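Local coordinates for amine oxidase domain-containing protein (Pyrococcus furiosus, PDB 3NRN), which is of unknown function but binds adenosine monophosphate and is probably an oxidoreductase of the flavin-containing amine oxidase family, at residues K86-G91 with V287-L292; I270-A275 with K332-L337; N295-P300 with T313-H318. One frame throughout, in Å; residues are numbered along the deposited sequence.

Contact 1 (K86-G91 with V287-L292); sequences KILWEG and VFTPGL
Pro290 lays its ring against Ile87 and Trp89, on the side of the sheet where Phe288 also lies. Ile87 meets it with the branch methyl CG2, 3.8 Å from Pro290 CD, the two side chains roughly perpendicular to each other. Trp89 comes in with the benzo part of its indole: with CG anti to the backbone N (chi1 -180°), the ring swings past the end of the parallel pairing and brings CE3 to 3.8 Å from Pro290 CG. The same proline ring rests on the Leu88 carbonyl, its CD 3.4 Å from Leu88 O. On the other side of the sheet, Leu88 CB packs on Val287 CG1 at 4.1 Å, and Leu88 CD2 reaches the methyl of Thr289. The Thr289 hydroxyl instead bonds to Ile294 O.

Two backbone bonds hold the strands in register. Phe288 N gives a nearly straight bond to Lys86 O (2.9 Å, 170° at the hydrogen), and Leu88 N returns one to Phe288 O (3.0 Å). Lys86 O is also close to the edge of the Phe288 ring, with CD2 at 3.5 Å. The chains then part as Thr289-Leu292 forms a type II turn, with Pro290 and Gly291 in its middle positions and Leu292 N bonded back to Thr289 O (3.2 Å). A water modelled between Leu88 O and Pro290 O would bridge the widening gap, though its bonds are short enough to be doubtful. Helix 142-156 covers Pro290 and Trp89, and Phe102 and Phe143 make edge-to-face pairs with the indole. Strands 86-89 and 286-288 are the parallel neighbours in an otherwise antiparallel mixed sheet, consistent with the substrate-domain sheet of flavin-containing amine oxidases.

Contact 2 (I270-A275 with K332-L337); sequences IKFNLA and KGWEEL
The Trp334 indole carries the edge of Phe272 over the centre of one face and has the backbone oxygen of Asn273 at its rim. Phe272 CD1 stands 3.6 Å above the indole plane, and the phenyl and six-membered rings, planes at 85° with centroids 5.0 Å apart, form a T-shaped pair. Asn273 O lies in the indole plane, 3.4 Å from Trp334 CH2, where ring C-H groups turn toward the carbonyl. The Phe272 ring in turn has the backbone of Gly333 over one face: with no side chain in between, Gly333 CA comes to 3.5 Å from Phe272 CZ, and the helix backbone lies over the CZ end of that face of the phenyl.

Leu337, one turn further on, drops CD1 to 3.5 Å from Phe272 CB. Leu274 runs past the indole in the opposite direction, with CD1 4.0 Å from Trp334 CZ3, while its other methyl faces Leu337 CB. Trp334 CG stands anti to the carbonyl carbon (chi1 -66°), which sends the indole from the flank of the helix down onto the strand. On the outer side of the helix, Lys332 NZ meets Glu335 OE2 on its syn side in a 2.8 Å salt bridge. Asn273 points away from the helix, its amide nitrogen held by Leu348 O and Gln350 OE1.

The segment axes approach to 9.7 Å at 41°, an apolar alpha/beta layer. Helix 326-340 links strands 312-320 and 345-351, parallel to each other with strand 269-277 between them, and so is the covering helix of a beta-alpha-beta crossover.

Contact 3 (N295-P300 with T313-H318); sequences NGFNEP and TLIMAH
Gly296 O accepts the backbone N-H of His318 at 3.0 Å, almost straight at 171°, and also receives a CA-H contact from Ala317. Asn295 N bonds to His318 O, so His318 is held through both its backbone N and O. Two residues further along, Asn298 and Met316 bond to each other twice: Asn298 N gives to Met316 O at 2.9 Å, and Met316 N gives to Asn298 O. Between these pairs Phe297 faces Ala317 in a non-hydrogen-bonded pair with CA atoms just 4.0 Å apart, and Phe297 CB touches Ala317 CB at 3.7 Å while the phenyl leads away from segment 313-318.

This is an antiparallel pair inside the mixed sheet: strand 296-298 is flanked by 286-288, and strand 312-320 by 269-277.

On the face of Asn298 and Met316, the asparagine amide lies alongside the selenomethionine chain. Asn298 CG sits between the backbone N and the carbonyl carbon (chi1 80°), which carries OD1 to 3.3 Å from Met316 CB; ND2 is taken by Leu54 O, fixing which way round the amide lies. Asn298 OD1 and Met316 O are both acceptors and close without bonding. Pro300 lies across Leu314, CG to CG 3.9 Å, and its CG also touches the selenium of Met316 at 4.2 Å. Glu299 directs its carboxylate to the backbone N-H groups of Arg281, Ile282 and Gly283, which probably stabilise its charge. At the far end Asn295 OD1 meets the His318 ring at its edge, 3.5 Å from ND1, and bonds to Ala320 N; Trp154 makes an edge-to-face pair with the imidazole.

From the N terminus, strand 86-89 comes first, and contact 1 closes a loop of nearly 200 residues when 287-292 arrives beside it. Contact 2 has already opened by then, at 270-275, so contacts 1 and 2 cross along the chain. Contact 3, formed by 295-300 and 313-318, falls entirely within the loop that contact 2 closes at 332-337, and follows contact 1 in series. Backbone bonding from Val287 to Phe297 and from Leu274 to Ile315 probably joins the contacts across one mixed sheet, while Leu292 touches Glu336. Together they tie the strand 86-89, the later strands and helix 326-340 into one layered unit.

Contact 1 (K86-G91 with V287-L292)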
ATOM      1  N   LYS A  86      14.743  -5.064 -10.813  1.00 33.36           N
ATOM      2  CA  LYS A  86      15.453  -4.921 -12.078  1.00 36.69           C
ATOM      3  C   LYS A  86      15.079  -3.606 -12.762  1.00 37.58           C
ATOM      4  O   LYS A  86      14.143  -2.916 -12.341  1.00 33.60           O
ATOM      5  CB  LYS A  86      15.123  -6.099 -12.996  1.00 37.02           C
ATOM      6  CG  LYS A  86      15.585  -7.435 -12.448  1.00 36.47           C
ATOM      7  CD  LYS A  86      15.342  -8.552 -13.440  1.00 43.29           C
ATOM      8  CE  LYS A  86      16.004  -9.837 -12.969  1.00 37.84           C
ATOM      9  NZ  LYS A  86      15.860 -10.936 -13.960  1.00 44.42           N
ATOM     10  N   ILE A  87      15.804  -3.270 -13.826  1.00 32.04           N
ATOM     11  CA  ILE A  87      15.570  -2.024 -14.547  1.00 34.39           C
ATOM     12  C   ILE A  87      15.525  -2.177 -16.071  1.00 38.40           C
ATOM     13  O   ILE A  87      16.292  -2.944 -16.649  1.00 35.53           O
ATOM     14  CB  ILE A  87      16.663  -0.995 -14.179  1.00 32.72           C
ATOM     15  CG1 ILE A  87      16.679  -0.792 -12.660  1.00 30.44           C
ATOM     16  CG2 ILE A  87      16.409   0.328 -14.897  1.00 31.02           C
ATOM     17  CD1 ILE A  87      17.707   0.204 -12.171  1.00 31.98           C
ATOM     18  N   LEU A  88      14.615  -1.442 -16.708  1.00 41.35           N
ATOM     19  CA  LEU A  88      14.465  -1.455 -18.163  1.00 35.76           C
ATOM     20  C   LEU A  88      15.021  -0.140 -18.680  1.00 38.74           C
ATOM     21  O   LEU A  88      14.426   0.913 -18.464  1.00 36.85           O
ATOM     22  CB  LEU A  88      12.989  -1.566 -18.566  1.00 37.71           C
ATOM     23  CG  LEU A  88      12.677  -1.335 -20.055  1.00 41.68           C
ATOM     24  CD1 LEU A  88      13.458  -2.326 -20.905  1.00 34.31           C
ATOM     25  CD2 LEU A  88      11.179  -1.482 -20.312  1.00 34.12           C
ATOM     26  N   TRP A  89      16.155  -0.201 -19.366  1.00 36.51           N
ATOM     27  CA  TRP A  89      16.790   1.002 -19.887  1.00 39.16           C
ATOM     28  C   TRP A  89      17.474   0.726 -21.218  1.00 40.47           C
ATOM     29  O   TRP A  89      18.167  -0.278 -21.374  1.00 37.59           O
ATOM     30  CB  TRP A  89      17.803   1.520 -18.865  1.00 44.37           C
ATOM     31  CG  TRP A  89      18.530   2.765 -19.263  1.00 45.92           C
ATOM     32  CD1 TRP A  89      19.825   2.857 -19.682  1.00 41.25           C
ATOM     33  CD2 TRP A  89      18.022   4.105 -19.232  1.00 47.71           C
ATOM     34  NE1 TRP A  89      20.158   4.170 -19.910  1.00 47.32           N
ATOM     35  CE2 TRP A  89      19.071   4.958 -19.642  1.00 44.08           C
ATOM     36  CE3 TRP A  89      16.782   4.667 -18.897  1.00 47.69           C
ATOM     37  CZ2 TRP A  89      18.921   6.348 -19.724  1.00 44.58           C
ATOM     38  CZ3 TRP A  89      16.629   6.053 -18.981  1.00 53.07           C
ATOM     39  CH2 TRP A  89      17.697   6.876 -19.392  1.00 53.71           C
ATOM     40  N   GLU A  90      17.261   1.626 -22.173  1.00 40.90           N
ATOM     41  CA  GLU A  90      17.836   1.511 -23.511  1.00 45.57           C
ATOM     42  C   GLU A  90      17.650   0.122 -24.119  1.00 45.61           C
ATOM     43  O   GLU A  90      18.585  -0.462 -24.666  1.00 48.21           O
ATOM     44  CB  GLU A  90      19.321   1.888 -23.481  1.00 39.25           C
ATOM     45  CG  GLU A  90      19.568   3.312 -22.993  1.00 37.85           C
ATOM     46  CD  GLU A  90      21.036   3.700 -22.999  1.00 46.07           C
ATOM     47  OE1 GLU A  90      21.883   2.873 -22.589  1.00 46.81           O
ATOM     48  OE2 GLU A  90      21.341   4.842 -23.402  1.00 41.50           O
ATOM     49  N   GLY A  91      16.436  -0.403 -24.000  1.00 44.07           N
ATOM     50  CA  GLY A  91      16.117  -1.701 -24.567  1.00 44.85           C
ATOM     51  C   GLY A  91      16.560  -2.952 -23.832  1.00 51.75           C
ATOM     52  O   GLY A  91      16.444  -4.048 -24.381  1.00 58.37           O
ATOM     53  N   VAL A 287      10.054  -4.759 -12.185  1.00 31.40           N
ATOM     54  CA  VAL A 287      10.882  -4.078 -13.169  1.00 29.10           C
ATOM     55  C   VAL A 287      10.555  -2.595 -13.232  1.00 21.54           C
ATOM     56  O   VAL A 287       9.437  -2.215 -13.574  1.00 28.20           O
ATOM     57  CB  VAL A 287      10.691  -4.674 -14.585  1.00 29.82           C
ATOM     58  CG1 VAL A 287      11.584  -3.935 -15.584  1.00 27.06           C
ATOM     59  CG2 VAL A 287      11.015  -6.159 -14.572  1.00 27.11           C
ATOM     60  N   PHE A 288      11.531  -1.764 -12.891  1.00 23.70           N
ATOM     61  CA  PHE A 288      11.348  -0.322 -12.947  1.00 29.27           C
ATOM     62  C   PHE A 288      11.478   0.096 -14.407  1.00 31.12           C
ATOM     63  O   PHE A 288      12.283  -0.467 -15.145  1.00 31.89           O
ATOM     64  CB  PHE A 288      12.401   0.372 -12.086  1.00 26.14           C
ATOM     65  CG  PHE A 288      12.158   0.225 -10.618  1.00 33.56           C
ATOM     66  CD1 PHE A 288      11.186   0.993  -9.985  1.00 33.98           C
ATOM     67  CD2 PHE A 288      12.863  -0.718  -9.870  1.00 31.30           C
ATOM     68  CE1 PHE A 288      10.915   0.825  -8.626  1.00 35.99           C
ATOM     69  CE2 PHE A 288      12.599  -0.894  -8.511  1.00 30.88           C
ATOM     70  CZ  PHE A 288      11.621  -0.121  -7.889  1.00 30.34           C
ATOM     71  N   THR A 289      10.688   1.080 -14.824  1.00 29.98           N
ATOM     72  CA  THR A 289      10.712   1.524 -16.212  1.00 26.86           C
ATOM     73  C   THR A 289      11.034   3.008 -16.365  1.00 29.18           C
ATOM     74  O   THR A 289      10.205   3.793 -16.823  1.00 29.34           O
ATOM     75  CB  THR A 289       9.360   1.230 -16.890  1.00 30.58           C
ATOM     76  OG1 THR A 289       8.315   1.898 -16.170  1.00 29.80           O
ATOM     77  CG2 THR A 289       9.075  -0.275 -16.886  1.00 24.71           C
ATOM     78  N   PRO A 290      12.252   3.410 -15.986  1.00 25.30           N
ATOM     79  CA  PRO A 290      12.629   4.819 -16.109  1.00 30.11           C
ATOM     80  C   PRO A 290      12.452   5.308 -17.549  1.00 36.01           C
ATOM     81  O   PRO A 290      12.802   4.606 -18.498  1.00 36.99           O
ATOM     82  CB  PRO A 290      14.092   4.823 -15.667  1.00 31.95           C
ATOM     83  CG  PRO A 290      14.574   3.454 -16.089  1.00 33.47           C
ATOM     84  CD  PRO A 290      13.422   2.572 -15.661  1.00 27.71           C
ATOM     85  N   GLY A 291      11.890   6.502 -17.703  1.00 36.09           N
ATOM     86  CA  GLY A 291      11.690   7.051 -19.030  1.00 37.54           C
ATOM     87  C   GLY A 291      10.285   6.901 -19.578  1.00 32.70           C
ATOM     88  O   GLY A 291       9.900   7.650 -20.465  1.00 34.18           O
ATOM     89  N   LEU A 292       9.515   5.944 -19.063  1.00 33.67           N
ATOM     90  CA  LEU A 292       8.145   5.734 -19.542  1.00 33.08           C
ATOM     91  C   LEU A 292       7.131   6.374 -18.589  1.00 29.26           C
ATOM     92  O   LEU A 292       7.485   6.749 -17.468  1.00 28.42           O
ATOM     93  CB  LEU A 292       7.849   4.232 -19.664  1.00 28.30           C
ATOM     94  CG  LEU A 292       8.848   3.327 -20.402  1.00 35.00           C
ATOM     95  CD1 LEU A 292       8.240   1.934 -20.528  1.00 21.05           C
ATOM     96  CD2 LEU A 292       9.184   3.886 -21.787  1.00 27.78           C
TER
HETATM   97  O   HOH W   1      12.337   2.216 -19.120  1.00 26.13           O

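Contact 2 (I270-A275 with K332-L337)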
ATOM      1  N   ILE A 270      -2.933   4.429 -12.274  1.00 24.56           N
ATOM      2  CA  ILE A 270      -3.573   3.562 -13.238  1.00 22.53           C
ATOM      3  C   ILE A 270      -2.865   2.223 -13.224  1.00 26.24           C
ATOM      4  O   ILE A 270      -1.635   2.158 -13.201  1.00 25.08           O
ATOM      5  CB  ILE A 270      -3.536   4.159 -14.678  1.00 25.16           C
ATOM      6  CG1 ILE A 270      -4.331   5.469 -14.717  1.00 30.13           C
ATOM      7  CG2 ILE A 270      -4.131   3.165 -15.673  1.00 25.23           C
ATOM      8  CD1 ILE A 270      -4.535   6.046 -16.104  1.00 30.40           C
ATOM      9  N   LYS A 271      -3.657   1.158 -13.210  1.00 24.03           N
ATOM     10  CA  LYS A 271      -3.136  -0.198 -13.209  1.00 29.13           C
ATOM     11  C   LYS A 271      -3.474  -0.870 -14.529  1.00 27.94           C
ATOM     12  O   LYS A 271      -4.602  -0.784 -15.012  1.00 33.80           O
ATOM     13  CB  LYS A 271      -3.745  -0.998 -12.059  1.00 31.33           C
ATOM     14  CG  LYS A 271      -2.876  -1.066 -10.813  1.00 34.20           C
ATOM     15  CD  LYS A 271      -3.655  -1.611  -9.629  1.00 39.46           C
ATOM     16  CE  LYS A 271      -4.284  -2.967  -9.929  1.00 35.01           C
ATOM     17  NZ  LYS A 271      -5.243  -3.344  -8.847  1.00 38.34           N
ATOM     18  N   PHE A 272      -2.483  -1.531 -15.110  1.00 28.87           N
ATOM     19  CA  PHE A 272      -2.660  -2.229 -16.371  1.00 27.79           C
ATOM     20  C   PHE A 272      -2.509  -3.723 -16.142  1.00 25.93           C
ATOM     21  O   PHE A 272      -1.477  -4.189 -15.670  1.00 34.68           O
ATOM     22  CB  PHE A 272      -1.619  -1.746 -17.388  1.00 20.34           C
ATOM     23  CG  PHE A 272      -1.798  -0.311 -17.795  1.00 33.20           C
ATOM     24  CD1 PHE A 272      -2.592   0.020 -18.888  1.00 34.29           C
ATOM     25  CD2 PHE A 272      -1.208   0.716 -17.060  1.00 32.62           C
ATOM     26  CE1 PHE A 272      -2.798   1.354 -19.245  1.00 33.05           C
ATOM     27  CE2 PHE A 272      -1.409   2.052 -17.408  1.00 30.78           C
ATOM     28  CZ  PHE A 272      -2.205   2.371 -18.502  1.00 30.29           C
ATOM     29  N   ASN A 273      -3.555  -4.469 -16.465  1.00 27.21           N
ATOM     30  CA  ASN A 273      -3.532  -5.917 -16.313  1.00 29.36           C
ATOM     31  C   ASN A 273      -3.345  -6.462 -17.729  1.00 28.10           C
ATOM     32  O   ASN A 273      -4.221  -6.304 -18.576  1.00 35.41           O
ATOM     33  CB  ASN A 273      -4.855  -6.386 -15.706  1.00 24.46           C
ATOM     34  CG  ASN A 273      -5.135  -5.747 -14.345  1.00 31.48           C
ATOM     35  OD1 ASN A 273      -4.550  -6.134 -13.338  1.00 30.84           O
ATOM     36  ND2 ASN A 273      -6.019  -4.753 -14.321  1.00 21.84           N
ATOM     37  N   LEU A 274      -2.199  -7.092 -17.975  1.00 28.07           N
ATOM     38  CA  LEU A 274      -1.862  -7.613 -19.300  1.00 29.73           C
ATOM     39  C   LEU A 274      -1.736  -9.134 -19.349  1.00 31.32           C
ATOM     40  O   LEU A 274      -1.023  -9.731 -18.545  1.00 37.55           O
ATOM     41  CB  LEU A 274      -0.542  -6.982 -19.764  1.00 31.58           C
ATOM     42  CG  LEU A 274      -0.052  -7.232 -21.193  1.00 29.97           C
ATOM     43  CD1 LEU A 274      -0.921  -6.456 -22.173  1.00 31.97           C
ATOM     44  CD2 LEU A 274       1.402  -6.788 -21.319  1.00 33.10           C
ATOM     45  N   ALA A 275      -2.424  -9.754 -20.302  1.00 37.83           N
ATOM     46  CA  ALA A 275      -2.379 -11.208 -20.458  1.00 39.68           C
ATOM     47  C   ALA A 275      -1.389 -11.592 -21.554  1.00 44.17           C
ATOM     48  O   ALA A 275      -1.718 -11.559 -22.739  1.00 49.39           O
ATOM     49  CB  ALA A 275      -3.767 -11.740 -20.796  1.00 41.95           C
ATOM     50  N   LYS A 332      -1.562   5.574 -23.728  1.00 30.77           N
ATOM     51  CA  LYS A 332      -0.107   5.614 -23.721  1.00 27.38           C
ATOM     52  C   LYS A 332       0.401   4.416 -22.936  1.00 34.97           C
ATOM     53  O   LYS A 332       1.479   3.890 -23.220  1.00 31.29           O
ATOM     54  CB  LYS A 332       0.391   6.907 -23.070  1.00 38.06           C
ATOM     55  CG  LYS A 332       1.891   7.140 -23.186  1.00 38.36           C
ATOM     56  CD  LYS A 332       2.311   7.295 -24.642  1.00 56.11           C
ATOM     57  CE  LYS A 332       3.801   7.577 -24.769  1.00 59.08           C
ATOM     58  NZ  LYS A 332       4.222   7.698 -26.197  1.00 64.82           N
ATOM     59  N   GLY A 333      -0.389   3.987 -21.951  1.00 29.68           N
ATOM     60  CA  GLY A 333      -0.006   2.854 -21.131  1.00 25.06           C
ATOM     61  C   GLY A 333       0.027   1.566 -21.928  1.00 32.61           C
ATOM     62  O   GLY A 333       1.001   0.818 -21.869  1.00 30.62           O
ATOM     63  N   TRP A 334      -1.037   1.300 -22.676  1.00 27.95           N
ATOM     64  CA  TRP A 334      -1.095   0.088 -23.486  1.00 37.94           C
ATOM     65  C   TRP A 334      -0.055   0.151 -24.615  1.00 37.90           C
ATOM     66  O   TRP A 334       0.469  -0.876 -25.050  1.00 42.06           O
ATOM     67  CB  TRP A 334      -2.500  -0.094 -24.067  1.00 30.03           C
ATOM     68  CG  TRP A 334      -3.576  -0.370 -23.043  1.00 33.46           C
ATOM     69  CD1 TRP A 334      -4.732   0.332 -22.869  1.00 29.13           C
ATOM     70  CD2 TRP A 334      -3.634  -1.471 -22.115  1.00 23.89           C
ATOM     71  NE1 TRP A 334      -5.508  -0.259 -21.902  1.00 30.45           N
ATOM     72  CE2 TRP A 334      -4.859  -1.368 -21.422  1.00 30.72           C
ATOM     73  CE3 TRP A 334      -2.770  -2.531 -21.807  1.00 26.29           C
ATOM     74  CZ2 TRP A 334      -5.248  -2.287 -20.435  1.00 27.96           C
ATOM     75  CZ3 TRP A 334      -3.155  -3.449 -20.826  1.00 23.30           C
ATOM     76  CH2 TRP A 334      -4.387  -3.318 -20.153  1.00 23.58           C
ATOM     77  N   GLU A 335       0.240   1.359 -25.083  1.00 38.98           N
ATOM     78  CA  GLU A 335       1.224   1.546 -26.143  1.00 42.78           C
ATOM     79  C   GLU A 335       2.611   1.091 -25.678  1.00 44.89           C
ATOM     80  O   GLU A 335       3.305   0.360 -26.387  1.00 35.34           O
ATOM     81  CB  GLU A 335       1.292   3.021 -26.555  1.00 41.90           C
ATOM     82  CG  GLU A 335       2.433   3.335 -27.517  1.00 51.79           C
ATOM     83  CD  GLU A 335       2.872   4.790 -27.460  1.00 61.24           C
ATOM     84  OE1 GLU A 335       2.103   5.673 -27.898  1.00 66.06           O
ATOM     85  OE2 GLU A 335       3.991   5.049 -26.965  1.00 65.48           O
ATOM     86  N   GLU A 336       3.016   1.533 -24.491  1.00 41.79           N
ATOM     87  CA  GLU A 336       4.324   1.169 -23.953  1.00 33.21           C
ATOM     88  C   GLU A 336       4.398  -0.328 -23.679  1.00 36.77           C
ATOM     89  O   GLU A 336       5.444  -0.949 -23.875  1.00 36.40           O
ATOM     90  CB  GLU A 336       4.608   1.951 -22.667  1.00 32.79           C
ATOM     91  CG  GLU A 336       4.560   3.463 -22.843  1.00 30.41           C
ATOM     92  CD  GLU A 336       4.787   4.218 -21.550  1.00 28.81           C
ATOM     93  OE1 GLU A 336       4.218   3.812 -20.516  1.00 32.13           O
ATOM     94  OE2 GLU A 336       5.524   5.224 -21.565  1.00 45.36           O
ATOM     95  N   LEU A 337       3.287  -0.904 -23.228  1.00 33.06           N
ATOM     96  CA  LEU A 337       3.239  -2.330 -22.938  1.00 33.98           C
ATOM     97  C   LEU A 337       3.283  -3.150 -24.224  1.00 35.45           C
ATOM     98  O   LEU A 337       3.819  -4.256 -24.243  1.00 36.49           O
ATOM     99  CB  LEU A 337       1.980  -2.669 -22.129  1.00 33.07           C
ATOM    100  CG  LEU A 337       1.996  -2.211 -20.662  1.00 36.64           C
ATOM    101  CD1 LEU A 337       0.667  -2.539 -19.983  1.00 30.65           C
ATOM    102  CD2 LEU A 337       3.140  -2.903 -19.935  1.00 35.67           C
TER

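Contact 3 (N295-P300 with T313-H318)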
ATOM      1  N   ASN A 295       5.512   3.342 -14.449  1.00 25.96           N
ATOM      2  CA  ASN A 295       6.612   3.447 -13.491  1.00 22.18           C
ATOM      3  C   ASN A 295       7.325   2.128 -13.256  1.00 24.34           C
ATOM      4  O   ASN A 295       8.501   2.102 -12.869  1.00 24.88           O
ATOM      5  CB  ASN A 295       6.081   3.982 -12.158  1.00 29.57           C
ATOM      6  CG  ASN A 295       5.429   5.335 -12.302  1.00 29.10           C
ATOM      7  OD1 ASN A 295       4.320   5.556 -11.823  1.00 25.66           O
ATOM      8  ND2 ASN A 295       6.118   6.253 -12.968  1.00 28.32           N
ATOM      9  N   GLY A 296       6.603   1.035 -13.479  1.00 23.93           N
ATOM     10  CA  GLY A 296       7.176  -0.282 -13.293  1.00 21.32           C
ATOM     11  C   GLY A 296       6.113  -1.350 -13.426  1.00 27.62           C
ATOM     12  O   GLY A 296       4.925  -1.043 -13.538  1.00 31.45           O
ATOM     13  N   PHE A 297       6.531  -2.610 -13.426  1.00 27.90           N
ATOM     14  CA  PHE A 297       5.576  -3.700 -13.534  1.00 24.52           C
ATOM     15  C   PHE A 297       6.103  -4.962 -12.871  1.00 26.12           C
ATOM     16  O   PHE A 297       7.301  -5.086 -12.621  1.00 23.73           O
ATOM     17  CB  PHE A 297       5.230  -3.966 -15.009  1.00 34.52           C
ATOM     18  CG  PHE A 297       6.403  -4.399 -15.856  1.00 35.50           C
ATOM     19  CD1 PHE A 297       6.819  -5.729 -15.874  1.00 32.53           C
ATOM     20  CD2 PHE A 297       7.083  -3.474 -16.647  1.00 41.54           C
ATOM     21  CE1 PHE A 297       7.890  -6.134 -16.668  1.00 30.65           C
ATOM     22  CE2 PHE A 297       8.159  -3.867 -17.445  1.00 35.90           C
ATOM     23  CZ  PHE A 297       8.563  -5.203 -17.455  1.00 35.32           C
ATOM     24  N   ASN A 298       5.192  -5.880 -12.567  1.00 22.65           N
ATOM     25  CA  ASN A 298       5.552  -7.144 -11.943  1.00 30.30           C
ATOM     26  C   ASN A 298       4.819  -8.277 -12.658  1.00 33.62           C
ATOM     27  O   ASN A 298       4.073  -8.037 -13.612  1.00 30.92           O
ATOM     28  CB  ASN A 298       5.201  -7.122 -10.442  1.00 26.67           C
ATOM     29  CG  ASN A 298       3.720  -7.378 -10.166  1.00 18.99           C
ATOM     30  OD1 ASN A 298       2.858  -7.083 -10.987  1.00 28.00           O
ATOM     31  ND2 ASN A 298       3.427  -7.920  -8.987  1.00 24.55           N
ATOM     32  N   GLU A 299       5.038  -9.501 -12.193  1.00 33.16           N
ATOM     33  CA  GLU A 299       4.415 -10.687 -12.779  1.00 39.00           C
ATOM     34  C   GLU A 299       3.974 -11.598 -11.631  1.00 38.55           C
ATOM     35  O   GLU A 299       4.622 -12.599 -11.328  1.00 39.06           O
ATOM     36  CB  GLU A 299       5.437 -11.390 -13.678  1.00 35.31           C
ATOM     37  CG  GLU A 299       4.952 -12.651 -14.362  1.00 43.53           C
ATOM     38  CD  GLU A 299       5.942 -13.140 -15.408  1.00 43.70           C
ATOM     39  OE1 GLU A 299       5.737 -12.861 -16.608  1.00 47.96           O
ATOM     40  OE2 GLU A 299       6.935 -13.788 -15.026  1.00 45.32           O
ATOM     41  N   PRO A 300       2.844 -11.262 -10.989  1.00 38.88           N
ATOM     42  CA  PRO A 300       2.286 -12.015  -9.859  1.00 38.30           C
ATOM     43  C   PRO A 300       2.135 -13.525 -10.031  1.00 38.70           C
ATOM     44  O   PRO A 300       2.285 -14.274  -9.065  1.00 34.75           O
ATOM     45  CB  PRO A 300       0.954 -11.305  -9.592  1.00 32.15           C
ATOM     46  CG  PRO A 300       0.571 -10.780 -10.935  1.00 35.11           C
ATOM     47  CD  PRO A 300       1.879 -10.263 -11.482  1.00 34.48           C
ATOM     48  N   THR A 313       0.338 -15.702 -18.830  1.00 50.54           N
ATOM     49  CA  THR A 313       1.089 -15.134 -17.728  1.00 47.51           C
ATOM     50  C   THR A 313       0.392 -13.810 -17.428  1.00 47.69           C
ATOM     51  O   THR A 313      -0.087 -13.137 -18.343  1.00 42.90           O
ATOM     52  CB  THR A 313       2.548 -14.861 -18.116  1.00 50.06           C
ATOM     53  OG1 THR A 313       3.156 -16.072 -18.580  1.00 68.07           O
ATOM     54  CG2 THR A 313       3.319 -14.340 -16.920  1.00 50.17           C
ATOM     55  N   LEU A 314       0.320 -13.449 -16.152  1.00 37.86           N
ATOM     56  CA  LEU A 314      -0.329 -12.211 -15.756  1.00 34.09           C
ATOM     57  C   LEU A 314       0.698 -11.124 -15.453  1.00 35.47           C
ATOM     58  O   LEU A 314       1.564 -11.294 -14.600  1.00 27.51           O
ATOM     59  CB  LEU A 314      -1.225 -12.459 -14.535  1.00 34.75           C
ATOM     60  CG  LEU A 314      -1.907 -11.261 -13.861  1.00 36.25           C
ATOM     61  CD1 LEU A 314      -2.600 -10.393 -14.901  1.00 28.21           C
ATOM     62  CD2 LEU A 314      -2.910 -11.765 -12.823  1.00 27.07           C
ATOM     63  N   ILE A 315       0.606 -10.015 -16.178  1.00 35.54           N
ATOM     64  CA  ILE A 315       1.511  -8.889 -15.981  1.00 27.86           C
ATOM     65  C   ILE A 315       0.698  -7.713 -15.451  1.00 32.78           C
ATOM     66  O   ILE A 315      -0.377  -7.414 -15.971  1.00 25.76           O
ATOM     67  CB  ILE A 315       2.183  -8.463 -17.311  1.00 32.43           C
ATOM     68  CG1 ILE A 315       3.197  -9.521 -17.748  1.00 23.61           C
ATOM     69  CG2 ILE A 315       2.853  -7.088 -17.148  1.00 31.86           C
ATOM     70  CD1 ILE A 315       4.397  -9.644 -16.837  1.00 32.64           C
HETATM   71  N   MSE A 316       1.206  -7.059 -14.411  1.00 30.35           N
HETATM   72  CA  MSE A 316       0.525  -5.903 -13.833  1.00 28.84           C
HETATM   73  C   MSE A 316       1.490  -4.731 -13.820  1.00 32.69           C
HETATM   74  O   MSE A 316       2.579  -4.825 -13.254  1.00 31.42           O
HETATM   75  CB  MSE A 316       0.057  -6.188 -12.396  1.00 35.41           C
HETATM   76  CG  MSE A 316      -1.162  -7.115 -12.258  1.00 24.80           C
HETATM   77 SE   MSE A 316      -1.692  -7.240 -10.512  1.00 22.72          SE
HETATM   78  CE  MSE A 316      -3.104  -8.296 -10.635  1.00 21.15           C
ATOM     79  N   ALA A 317       1.091  -3.633 -14.454  1.00 29.45           N
ATOM     80  CA  ALA A 317       1.926  -2.442 -14.511  1.00 25.21           C
ATOM     81  C   ALA A 317       1.248  -1.308 -13.763  1.00 25.08           C
ATOM     82  O   ALA A 317       0.023  -1.176 -13.788  1.00 23.81           O
ATOM     83  CB  ALA A 317       2.176  -2.033 -15.963  1.00 24.26           C
ATOM     84  N   HIS A 318       2.059  -0.486 -13.114  1.00 24.61           N
ATOM     85  CA  HIS A 318       1.572   0.644 -12.334  1.00 24.31           C
ATOM     86  C   HIS A 318       1.999   1.947 -12.986  1.00 24.00           C
ATOM     87  O   HIS A 318       3.138   2.081 -13.424  1.00 21.17           O
ATOM     88  CB  HIS A 318       2.140   0.565 -10.911  1.00 25.52           C
ATOM     89  CG  HIS A 318       1.847   1.767 -10.065  1.00 27.70           C
ATOM     90  ND1 HIS A 318       2.503   2.969 -10.222  1.00 34.33           N
ATOM     91  CD2 HIS A 318       0.978   1.945  -9.043  1.00 31.24           C
ATOM     92  CE1 HIS A 318       2.054   3.834  -9.331  1.00 25.94           C
ATOM     93  NE2 HIS A 318       1.127   3.237  -8.603  1.00 31.32           N
TER